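Local coordinates for protein purine nucleoside phosphorylase YlmD (Geobacillus stearothermophilus, PDB 6T0Y) that catalyses the zinc-dependent phosphorolysis of adenosine, inosine and S-methyl-5'-thioadenosine to free base and sugar 1-phosphate, and also deaminates adenosine, at residues A[125-130]-A[177-182]; A[139-144]-A[266-271]. One frame throughout, in Å; residues are numbered along the deposited sequence.

Contact 1 of 2, residues A[125-130]-A[177-182]; sequences DCVPIY and GPAIGP. With ZN (zinc ion), chain C.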
loop_
_atom_site.group_PDB
_atom_site.type_symbol
_atom_site.label_atom_id
_atom_site.label_comp_id
_atom_site.label_asym_id
_atom_site.label_seq_id
_atom_site.Cartn_x
_atom_site.Cartn_y
_atom_site.Cartn_z
ATOM N N ASP A 125 3.131 -3.064 7.878
ATOM C CA ASP A 125 2.305 -2.393 8.879
ATOM C C ASP A 125 1.673 -1.109 8.345
ATOM O O ASP A 125 0.556 -0.754 8.716
ATOM C CB ASP A 125 3.036 -1.951 10.147
ATOM C CG ASP A 125 3.276 -3.059 11.168
ATOM O OD1 ASP A 125 4.071 -2.790 12.093
ATOM O OD2 ASP A 125 2.708 -4.175 11.090
ATOM N N CYS A 126 2.384 -0.372 7.492
ATOM C CA CYS A 126 1.841 0.859 6.949
ATOM C C CYS A 126 0.689 0.553 5.996
ATOM O O CYS A 126 0.530 -0.556 5.516
ATOM C CB CYS A 126 2.954 1.629 6.240
ATOM S SG CYS A 126 4.225 2.321 7.323
ATOM N N VAL A 127 -0.148 1.551 5.727
ATOM C CA VAL A 127 -1.389 1.289 5.003
ATOM C C VAL A 127 -1.146 1.279 3.500
ATOM O O VAL A 127 -0.691 2.291 2.943
ATOM C CB VAL A 127 -2.475 2.326 5.336
ATOM C CG1 VAL A 127 -3.727 2.028 4.571
ATOM C CG2 VAL A 127 -2.744 2.376 6.815
ATOM N N PRO A 128 -1.468 0.185 2.811
ATOM C CA PRO A 128 -1.450 0.202 1.352
ATOM C C PRO A 128 -2.793 0.682 0.832
ATOM O O PRO A 128 -3.836 0.122 1.175
ATOM C CB PRO A 128 -1.191 -1.257 0.998
ATOM C CG PRO A 128 -1.753 -2.036 2.131
ATOM C CD PRO A 128 -1.835 -1.146 3.331
ATOM N N ILE A 129 -2.776 1.701 -0.015
ATOM C CA ILE A 129 -3.999 2.265 -0.552
ATOM C C ILE A 129 -3.989 2.052 -2.049
ATOM O O ILE A 129 -3.141 2.609 -2.750
ATOM C CB ILE A 129 -4.162 3.749 -0.233
ATOM C CG1 ILE A 129 -3.933 3.990 1.253
ATOM C CG2 ILE A 129 -5.539 4.207 -0.639
ATOM C CD1 ILE A 129 -3.896 5.432 1.630
ATOM N N TYR A 130 -4.936 1.263 -2.528
ATOM C CA TYR A 130 -5.051 0.930 -3.930
ATOM C C TYR A 130 -6.152 1.779 -4.541
ATOM O O TYR A 130 -7.229 1.903 -3.966
ATOM C CB TYR A 130 -5.456 -0.532 -4.100
ATOM C CG TYR A 130 -4.544 -1.574 -3.489
ATOM C CD1 TYR A 130 -4.505 -1.793 -2.119
ATOM C CD2 TYR A 130 -3.766 -2.393 -4.288
ATOM C CE1 TYR A 130 -3.705 -2.786 -1.567
ATOM C CE2 TYR A 130 -2.967 -3.386 -3.736
ATOM C CZ TYR A 130 -2.959 -3.578 -2.369
ATOM O OH TYR A 130 -2.198 -4.567 -1.795
ATOM N N GLY A 177 -5.778 -1.781 2.184
ATOM C CA GLY A 177 -5.359 -3.141 2.436
ATOM C C GLY A 177 -4.887 -3.415 3.848
ATOM O O GLY A 177 -4.941 -2.560 4.735
ATOM N N PRO A 178 -4.428 -4.646 4.071
ATOM C CA PRO A 178 -3.948 -5.052 5.401
ATOM C C PRO A 178 -2.863 -4.128 5.921
ATOM O O PRO A 178 -1.936 -3.755 5.204
ATOM C CB PRO A 178 -3.417 -6.464 5.157
ATOM C CG PRO A 178 -4.263 -6.959 4.021
ATOM C CD PRO A 178 -4.411 -5.776 3.126
ATOM N N ALA A 179 -2.966 -3.793 7.199
ATOM C CA ALA A 179 -2.096 -2.821 7.834
ATOM C C ALA A 179 -2.264 -3.012 9.330
ATOM O O ALA A 179 -3.116 -3.776 9.785
ATOM C CB ALA A 179 -2.473 -1.406 7.392
ATOM N N ILE A 180 -1.444 -2.315 10.109
ATOM C CA ILE A 180 -1.543 -2.488 11.553
ATOM C C ILE A 180 -2.812 -1.812 12.052
ATOM O O ILE A 180 -3.146 -0.693 11.648
ATOM C CB ILE A 180 -0.271 -1.996 12.258
ATOM C CG1 ILE A 180 -0.285 -2.451 13.726
ATOM C CG2 ILE A 180 -0.117 -0.499 12.123
ATOM C CD1 ILE A 180 1.014 -2.321 14.411
ATOM N N GLY A 181 -3.543 -2.510 12.901
ATOM C CA GLY A 181 -4.794 -2.010 13.426
ATOM C C GLY A 181 -4.649 -1.335 14.773
ATOM O O GLY A 181 -3.589 -1.372 15.401
ATOM N N PRO A 182 -5.727 -0.687 15.231
ATOM C CA PRO A 182 -5.682 -0.010 16.535
ATOM C C PRO A 182 -5.574 -0.984 17.679
ATOM O O PRO A 182 -5.218 -0.580 18.791
ATOM C CB PRO A 182 -7.005 0.775 16.582
ATOM C CG PRO A 182 -7.924 0.030 15.670
ATOM C CD PRO A 182 -7.037 -0.541 14.575
HETATM ZN ZN ZN C . 6.156 2.451 5.656
HETATM O O HOH W 1 0.966 -3.187 5.873
#
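Two backbone hydrogen bonds, Ile180 to Asp125 and Gly177 to Pro128, define this buried contact, in which the start of strand 127-133 runs roughly antiparallel to the loop that leaves strand 173-176. Ile180 N meets Asp125 O at 2.9 Å, with an N-H...O angle of 169°. Gly177 N binds Pro128 O at the same 2.9 Å and is straighter still, at 177°.

Proline has no N-H to offer, and between these bonds the CD of Pro128 comes to 3.2 Å from Pro178 O. A water bridges the two segments, donating to Cys126 O and Pro178 O and accepting from Asp125 N, so one water serves three backbone atoms. Glycine suits position 177, since with no side chain its CA can lie 3.8 Å from Pro128 CG and at the edge of the Tyr130 ring. The small Ala179 points its methyl at the other segment, where CB lies 3.4 Å from Asp125 O and against CG2 of Val127. With CG1 anti to the backbone N (chi1 -168°), Ile180 runs out across Asp125 and lays CD1 3.9 Å from OD1. That carboxylate is held by Thr244, Ser253 and the amide of Arg255, which fixes its rotation.

The CB of Cys126 points away from 177-182, and its SG binds zinc together with His81 and His143, while Ile180 lies close to Cys184 of the second zinc site. The arrangement belongs to the catalytic metal centre of the YfiH/LACC1 family, with a cysteine ligand presented just before a central strand.

Contact 2 of 2, residues A[139-144]-A[266-271]; sequences VGLAHA and AFIGRR. With ZN (zinc ion), chain C.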
loop_
_atom_site.group_PDB
_atom_site.type_symbol
_atom_site.label_atom_id
_atom_site.label_comp_id
_atom_site.label_asym_id
_atom_site.label_seq_id
_atom_site.Cartn_x
_atom_site.Cartn_y
_atom_site.Cartn_z
ATOM N N VAL A 139 -4.748 3.232 -12.552
ATOM C CA VAL A 139 -4.514 2.518 -11.307
ATOM C C VAL A 139 -3.485 3.308 -10.518
ATOM O O VAL A 139 -2.620 3.981 -11.086
ATOM C CB VAL A 139 -4.060 1.048 -11.478
ATOM C CG1 VAL A 139 -5.125 0.249 -12.183
ATOM C CG2 VAL A 139 -2.751 0.943 -12.212
ATOM N N GLY A 140 -3.563 3.196 -9.205
ATOM C CA GLY A 140 -2.579 3.843 -8.362
ATOM C C GLY A 140 -2.383 3.053 -7.091
ATOM O O GLY A 140 -3.213 2.239 -6.697
ATOM N N LEU A 141 -1.279 3.348 -6.426
ATOM C CA LEU A 141 -0.912 2.680 -5.188
ATOM C C LEU A 141 -0.092 3.634 -4.344
ATOM O O LEU A 141 0.867 4.234 -4.829
ATOM C CB LEU A 141 -0.126 1.405 -5.521
ATOM C CG LEU A 141 0.294 0.503 -4.369
ATOM C CD1 LEU A 141 -0.863 0.079 -3.502
ATOM C CD2 LEU A 141 1.019 -0.705 -4.952
ATOM N N ALA A 142 -0.481 3.788 -3.091
ATOM C CA ALA A 142 0.198 4.676 -2.170
ATOM C C ALA A 142 0.512 3.955 -0.867
ATOM O O ALA A 142 -0.206 3.055 -0.442
ATOM C CB ALA A 142 -0.647 5.905 -1.858
ATOM N N HIS A 143 1.595 4.387 -0.253
ATOM C CA HIS A 143 2.109 3.898 1.019
ATOM C C HIS A 143 1.875 4.981 2.056
ATOM O O HIS A 143 2.439 6.067 1.964
ATOM C CB HIS A 143 3.598 3.585 0.793
ATOM C CG HIS A 143 4.444 3.505 2.024
ATOM N ND1 HIS A 143 5.389 4.463 2.338
ATOM C CD2 HIS A 143 4.592 2.520 2.939
ATOM C CE1 HIS A 143 6.019 4.106 3.442
ATOM N NE2 HIS A 143 5.538 2.941 3.842
ATOM N N ALA A 144 1.054 4.685 3.057
ATOM C CA ALA A 144 0.689 5.654 4.084
ATOM C C ALA A 144 0.929 5.111 5.496
ATOM O O ALA A 144 0.077 4.425 6.056
ATOM C CB ALA A 144 -0.766 6.070 3.885
ATOM N N ALA A 266 2.651 -4.951 -2.155
ATOM C CA ALA A 266 1.361 -4.564 -2.703
ATOM C C ALA A 266 1.589 -4.237 -4.163
ATOM O O ALA A 266 2.582 -3.610 -4.532
ATOM C CB ALA A 266 0.821 -3.318 -2.009
ATOM N N PHE A 267 0.645 -4.625 -5.008
ATOM C CA PHE A 267 0.833 -4.445 -6.434
ATOM C C PHE A 267 -0.502 -4.175 -7.109
ATOM O O PHE A 267 -1.553 -4.638 -6.665
ATOM C CB PHE A 267 1.535 -5.649 -7.067
ATOM C CG PHE A 267 0.870 -6.972 -6.780
ATOM C CD1 PHE A 267 -0.154 -7.466 -7.579
ATOM C CD2 PHE A 267 1.267 -7.707 -5.675
ATOM C CE1 PHE A 267 -0.743 -8.673 -7.267
ATOM C CE2 PHE A 267 0.681 -8.901 -5.377
ATOM C CZ PHE A 267 -0.316 -9.384 -6.162
ATOM N N ILE A 268 -0.447 -3.414 -8.197
ATOM C CA ILE A 268 -1.599 -3.176 -9.047
ATOM C C ILE A 268 -1.110 -2.844 -10.446
ATOM O O ILE A 268 -0.169 -2.072 -10.632
ATOM C CB ILE A 268 -2.524 -2.081 -8.473
ATOM C CG1 ILE A 268 -3.840 -2.029 -9.251
ATOM C CG2 ILE A 268 -1.832 -0.727 -8.418
ATOM C CD1 ILE A 268 -4.940 -1.280 -8.584
ATOM N N GLY A 269 -1.788 -3.397 -11.443
ATOM C CA GLY A 269 -1.495 -3.091 -12.829
ATOM C C GLY A 269 -2.584 -3.707 -13.674
ATOM O O GLY A 269 -3.452 -4.419 -13.178
ATOM N N ARG A 270 -2.537 -3.408 -14.962
ATOM C CA ARG A 270 -3.466 -3.976 -15.926
ATOM C C ARG A 270 -2.681 -4.747 -16.971
ATOM O O ARG A 270 -1.610 -4.316 -17.398
ATOM C CB ARG A 270 -4.309 -2.863 -16.565
ATOM C CG ARG A 270 -5.206 -2.187 -15.543
ATOM C CD ARG A 270 -6.193 -1.255 -16.152
ATOM N NE ARG A 270 -5.567 -0.112 -16.803
ATOM C CZ ARG A 270 -5.477 0.050 -18.114
ATOM N NH1 ARG A 270 -5.946 -0.876 -18.932
ATOM N NH2 ARG A 270 -4.905 1.144 -18.592
ATOM N N ARG A 271 -3.219 -5.887 -17.394
ATOM C CA ARG A 271 -2.541 -6.700 -18.388
ATOM C C ARG A 271 -2.652 -6.057 -19.764
ATOM O O ARG A 271 -3.684 -5.486 -20.116
ATOM C CB ARG A 271 -3.166 -8.088 -18.410
ATOM C CG ARG A 271 -3.051 -8.825 -17.107
ATOM C CD ARG A 271 -3.383 -10.288 -17.282
ATOM N NE ARG A 271 -3.388 -10.969 -16.001
ATOM C CZ ARG A 271 -2.302 -11.462 -15.418
ATOM N NH1 ARG A 271 -1.123 -11.340 -16.003
ATOM N NH2 ARG A 271 -2.396 -12.067 -14.244
HETATM ZN ZN ZN C . 6.156 2.451 5.656
#
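Ile268 is the main bump here. Its side chain rises from strand 264-269 and settles over Gly140, between Val139 and Leu141 of strand 138-144. A chi1 of -170° sets the long branch of Ile268 opposite its backbone N and alongside Val139, the two side chains pointing contrary ways, with Ile268 CG1 3.8 Å from Val139 CB. The short branch is received by the backbone carbonyl of Gly140, Ile268 CG2 lying 3.7 Å from Gly140 O. The same Ile268 CG2 is 4.0 Å from Leu141 CB.

Leu141 answers from the other strand. It reaches past Ile268 so that CD2 touches Ala266 O at 3.3 Å, with Ala266 CB 3.9 Å away; the small alanine leaves room for the branched tip, and Tyr130 closes in beside both. No hydrogen bond joins the two strands, because they belong to different sheets. This is face-to-face packing of the two mixed sheets of the YfiH-type fold, here along strands that are nearly antiparallel (164°) with segment axes only 6.7 Å apart at closest approach.

Beyond Ile268, Val139 CG2 rests 4.3 Å from Gly269 CA. Arg270, which is partly exposed, contributes just its aliphatic CG, 4.2 Å from Val139 CG1, and carries its guanidinium to Gly137 O. At the far end of 139-144 the apolar seam gives way to His143, whose NE2 binds the zinc while ND1 is held by Asp108.

In the fold
Along the chain the segments come in the order 125-130, 139-144, 177-182, 266-271, so the two contacts cross. Contact 1 closes a loop of 46 residues that includes 139-144; contact 2 closes one of 121 that includes 177-182. Their first segments lie on successive antiparallel strands, 127-133 and 138-144, joined by probable hydrogen bonds from Val127 to Ala144 and from Ala142 to Ile129. Contact 1 ties that pair to the loop leading toward the second zinc site, whereas contact 2 ties it to the opposing sheet, with Tyr130 also packing on Ala266. Cys126 and His143 meet, with His81, at the catalytic zinc.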